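Local coordinates for hemolysin BL lytic component L1 (Bacillus cereus, PDB 7NMQ), which is a lytic component of hemolysin BL, an alpha-helical pore-forming toxin of the ClyA-like family, and probably takes part in permeabilising target-cell membranes, at residues Tyr68-Asp71 with Thr72-Gln76; Trp311-Met314 with Gly315-Thr319. All coordinates share one frame; numbering follows the deposited sequence.

Interaction 1: Tyr68-Asp71 with Thr72-Gln76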
# COMPACT_ATOMS: atom_id res chain seq x y z
N TYR A 68 5.75 -3.48 12.94
CA TYR A 68 6.81 -3.89 12.00
C TYR A 68 6.50 -3.25 10.65
O TYR A 68 7.43 -2.75 10.00
CB TYR A 68 6.86 -5.40 11.79
CG TYR A 68 8.01 -5.85 10.93
CD1 TYR A 68 9.25 -6.06 11.48
CD2 TYR A 68 7.84 -6.03 9.56
CE1 TYR A 68 10.31 -6.46 10.68
CE2 TYR A 68 8.88 -6.48 8.76
CZ TYR A 68 10.12 -6.68 9.32
OH TYR A 68 11.17 -7.10 8.56
N TRP A 69 5.25 -3.29 10.21
CA TRP A 69 4.86 -2.58 8.95
C TRP A 69 5.33 -1.13 9.08
O TRP A 69 6.01 -0.60 8.17
CB TRP A 69 3.36 -2.66 8.64
CG TRP A 69 2.96 -1.60 7.66
CD1 TRP A 69 2.32 -0.43 7.92
CD2 TRP A 69 3.37 -1.55 6.28
NE1 TRP A 69 2.25 0.33 6.77
CE2 TRP A 69 2.90 -0.32 5.76
CE3 TRP A 69 4.08 -2.42 5.45
CZ2 TRP A 69 3.07 0.04 4.42
CZ3 TRP A 69 4.27 -2.04 4.14
CH2 TRP A 69 3.77 -0.85 3.64
N LEU A 70 4.90 -0.44 10.12
CA LEU A 70 5.09 1.03 10.19
C LEU A 70 6.57 1.37 10.32
O LEU A 70 6.98 2.39 9.73
CB LEU A 70 4.30 1.62 11.36
CG LEU A 70 2.77 1.53 11.29
CD1 LEU A 70 2.15 1.85 12.66
CD2 LEU A 70 2.21 2.44 10.20
N ASP A 71 7.35 0.59 11.03
CA ASP A 71 8.70 1.02 11.44
C ASP A 71 9.79 0.35 10.60
O ASP A 71 10.89 0.90 10.57
CB ASP A 71 8.95 0.76 12.91
CG ASP A 71 8.00 1.51 13.84
OD1 ASP A 71 7.45 2.55 13.42
OD2 ASP A 71 7.84 1.06 14.97
N THR A 72 9.52 -0.80 10.01
CA THR A 72 10.58 -1.58 9.32
C THR A 72 10.20 -1.84 7.85
O THR A 72 11.01 -1.46 6.98
CB THR A 72 10.90 -2.86 10.08
OG1 THR A 72 11.23 -2.48 11.42
CG2 THR A 72 12.03 -3.64 9.44
N ALA A 73 9.06 -2.44 7.56
CA ALA A 73 8.71 -2.82 6.17
C ALA A 73 8.42 -1.59 5.33
O ALA A 73 8.97 -1.44 4.20
CB ALA A 73 7.55 -3.76 6.15
N LYS A 74 7.63 -0.67 5.85
CA LYS A 74 7.26 0.52 5.06
C LYS A 74 8.52 1.27 4.63
O LYS A 74 8.59 1.68 3.46
CB LYS A 74 6.26 1.42 5.78
CG LYS A 74 5.90 2.66 4.98
CD LYS A 74 4.73 3.39 5.52
CE LYS A 74 5.00 3.86 6.93
NZ LYS A 74 3.88 4.70 7.37
N PRO A 75 9.46 1.62 5.53
CA PRO A 75 10.63 2.39 5.08
C PRO A 75 11.40 1.70 3.96
O PRO A 75 11.99 2.42 3.17
CB PRO A 75 11.52 2.51 6.31
CG PRO A 75 10.57 2.35 7.47
CD PRO A 75 9.43 1.48 6.99
N GLN A 76 11.40 0.39 3.88
CA GLN A 76 12.07 -0.29 2.75
C GLN A 76 11.33 -0.06 1.44
O GLN A 76 12.00 0.11 0.37
CB GLN A 76 12.24 -1.79 2.98
CG GLN A 76 13.18 -2.12 4.12
CD GLN A 76 13.72 -3.52 3.93
OE1 GLN A 76 13.60 -4.16 2.87
NE2 GLN A 76 14.35 -4.01 4.95
O HOH W 1 13.55 -0.89 11.65

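Interaction 2: Trp311-Met314 with Gly315-Thr319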
# COMPACT_ATOMS: atom_id res chain seq x y z
N TRP A 311 12.77 -1.59 -14.02
CA TRP A 311 14.23 -1.29 -13.97
C TRP A 311 14.98 -2.23 -14.91
O TRP A 311 15.92 -1.79 -15.58
CB TRP A 311 14.77 -1.42 -12.54
CG TRP A 311 14.47 -0.30 -11.61
CD1 TRP A 311 13.80 -0.44 -10.44
CD2 TRP A 311 14.82 1.09 -11.73
NE1 TRP A 311 13.74 0.76 -9.80
CE2 TRP A 311 14.38 1.72 -10.55
CE3 TRP A 311 15.51 1.86 -12.66
CZ2 TRP A 311 14.55 3.08 -10.34
CZ3 TRP A 311 15.71 3.19 -12.43
CH2 TRP A 311 15.24 3.81 -11.27
N ASN A 312 14.62 -3.49 -14.93
CA ASN A 312 15.30 -4.46 -15.82
C ASN A 312 15.12 -4.07 -17.29
O ASN A 312 16.09 -4.13 -18.05
CB ASN A 312 14.84 -5.87 -15.54
CG ASN A 312 15.30 -6.34 -14.18
OD1 ASN A 312 16.24 -5.80 -13.59
ND2 ASN A 312 14.67 -7.38 -13.70
N THR A 313 13.92 -3.68 -17.70
CA THR A 313 13.64 -3.25 -19.08
C THR A 313 14.48 -2.01 -19.39
O THR A 313 15.09 -1.93 -20.50
CB THR A 313 12.16 -3.01 -19.30
OG1 THR A 313 11.53 -4.28 -19.06
CG2 THR A 313 11.86 -2.52 -20.70
N MET A 314 14.54 -1.09 -18.45
CA MET A 314 15.28 0.16 -18.65
C MET A 314 16.78 -0.18 -18.80
O MET A 314 17.44 0.42 -19.65
CB MET A 314 15.04 1.09 -17.47
CG MET A 314 15.59 2.46 -17.65
SD MET A 314 15.38 3.37 -16.14
CE MET A 314 13.59 3.41 -16.06
N GLY A 315 17.32 -1.08 -17.97
CA GLY A 315 18.73 -1.50 -18.08
C GLY A 315 18.98 -2.08 -19.46
O GLY A 315 20.01 -1.75 -20.06
N ALA A 316 18.07 -2.88 -20.00
CA ALA A 316 18.21 -3.43 -21.38
C ALA A 316 18.22 -2.32 -22.43
O ALA A 316 19.03 -2.36 -23.35
CB ALA A 316 17.13 -4.40 -21.69
N ASN A 317 17.37 -1.33 -22.27
CA ASN A 317 17.26 -0.22 -23.23
C ASN A 317 18.56 0.61 -23.21
O ASN A 317 19.10 0.96 -24.26
CB ASN A 317 16.04 0.64 -22.92
CG ASN A 317 14.73 -0.04 -23.26
OD1 ASN A 317 14.68 -0.92 -24.10
ND2 ASN A 317 13.65 0.41 -22.66
N TYR A 318 19.09 0.92 -22.04
CA TYR A 318 20.35 1.68 -21.94
C TYR A 318 21.51 0.83 -22.44
O TYR A 318 22.44 1.39 -23.03
CB TYR A 318 20.62 2.10 -20.49
CG TYR A 318 19.90 3.33 -20.01
CD1 TYR A 318 18.52 3.37 -19.87
CD2 TYR A 318 20.60 4.47 -19.70
CE1 TYR A 318 17.85 4.49 -19.40
CE2 TYR A 318 19.96 5.62 -19.29
CZ TYR A 318 18.58 5.63 -19.11
OH TYR A 318 17.98 6.80 -18.72
N THR A 319 21.51 -0.47 -22.18
CA THR A 319 22.62 -1.35 -22.63
C THR A 319 22.60 -1.46 -24.16
O THR A 319 23.66 -1.46 -24.72
CB THR A 319 22.51 -2.71 -21.97
OG1 THR A 319 22.57 -2.53 -20.54
CG2 THR A 319 23.63 -3.63 -22.39

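Interaction 1: Tyr68-Asp71 with Thr72-Gln76
A pi-type turn at W69-D71 in helix 45-103 runs into a kink at P75, and across it Y68 and W69 pack on T72, A73 and K74. The backbone bonds give the evidence for the widening. K74 N reaches back five residues to W69 O (2.8 Å), in the carbonyl plane, and A73 N spans the same interval to Y68 O (3.0 Å). Y68 O also accepts from T72 N at 2.9 Å, the two donors approaching from opposite faces of its plane, so one carbonyl carries both an i+4 and an i+5 bond. P75 has no N-H to bond to the turn before; its CG lies 3.4 Å from D71 O.

T72 CB stands over one face of the Y68 ring, 3.9 Å from the centroid and 17° off the normal, which meets the CH-pi criterion. With chi1 at 162°, W69 swings its indole toward the following turn, where K74 CB lies 3.8 Å from the centroid of the six-membered ring. A73 CB meets the same indole obliquely, 3.8 Å from W69 CE3. The lysine chain crosses the indole at about a right angle and bends at chi3.

Beyond the segments, D25 OD1 of helix 10-33 accepts from W69 NE1 and forms a salt bridge with K74 NZ; this shared carboxylate should restrict the indole's rotation and probably offsets the charge of the buried lysine.

Interaction 2: Trp311-Met314 with Gly315-Thr319
M314, taken in one of its two deposited conformers, and Y318 lie side by side one helical turn apart, their closest side-chain atoms being M314 CG and Y318 CE1 at 3.5 Å. M314 chi1 (-172°) sets CG beside the ring, and Y318 chi1 (-82°) leans the ring back to it, while SD runs off toward the W311 side. The Met-aromatic contact is accordingly long and oblique, with M314 SD 5.3 Å from the Y318 ring centroid and 53° off the normal. M314 O sits at the ring edge, near its plane and 3.1 Å from Y318 CD1, while accepting the Y318 N-H at 2.9 Å.

That bond is one of four successive i+4 bonds across the segments, as expected of a regular alpha helix, here part of helix 275-325. N317 N binds T313 O, and the two side chains point the same way, with T313 CG2 4.0 Å from N317 ND2. T319 OG1 bonds to G315 O at 2.7 Å from above the carbonyl plane. The backbone N-H of T319 reaches that oxygen from the opposite face.

Farther out, Y318 OH bonds to L5 O. W347 of helix 330-357 touches W311, M314 and Y318, and N312 OD1 accepts from S125 OG of helix 107-154.

From the N terminus, the chain first passes through interaction 1 in helix 45-103 and much later through interaction 2 in helix 275-325. Each joins directly consecutive segments of a single helix, so neither closes a loop; they follow in series without nesting or crossing. The centres of interactions 1 and 2 are 29 Å apart. The nearest atoms of interactions 1 and 2 are about 10 Å apart, so they do not touch. Helix 107-154 is a neighbour of both, meeting Y68, A73 and Q76 in interaction 1 and W311, Y318 and T319 in interaction 2. Helix 45-103 itself reaches interaction 2 through I84 and F91. Helix 10-33 flanks the first site, helix 330-357 the second.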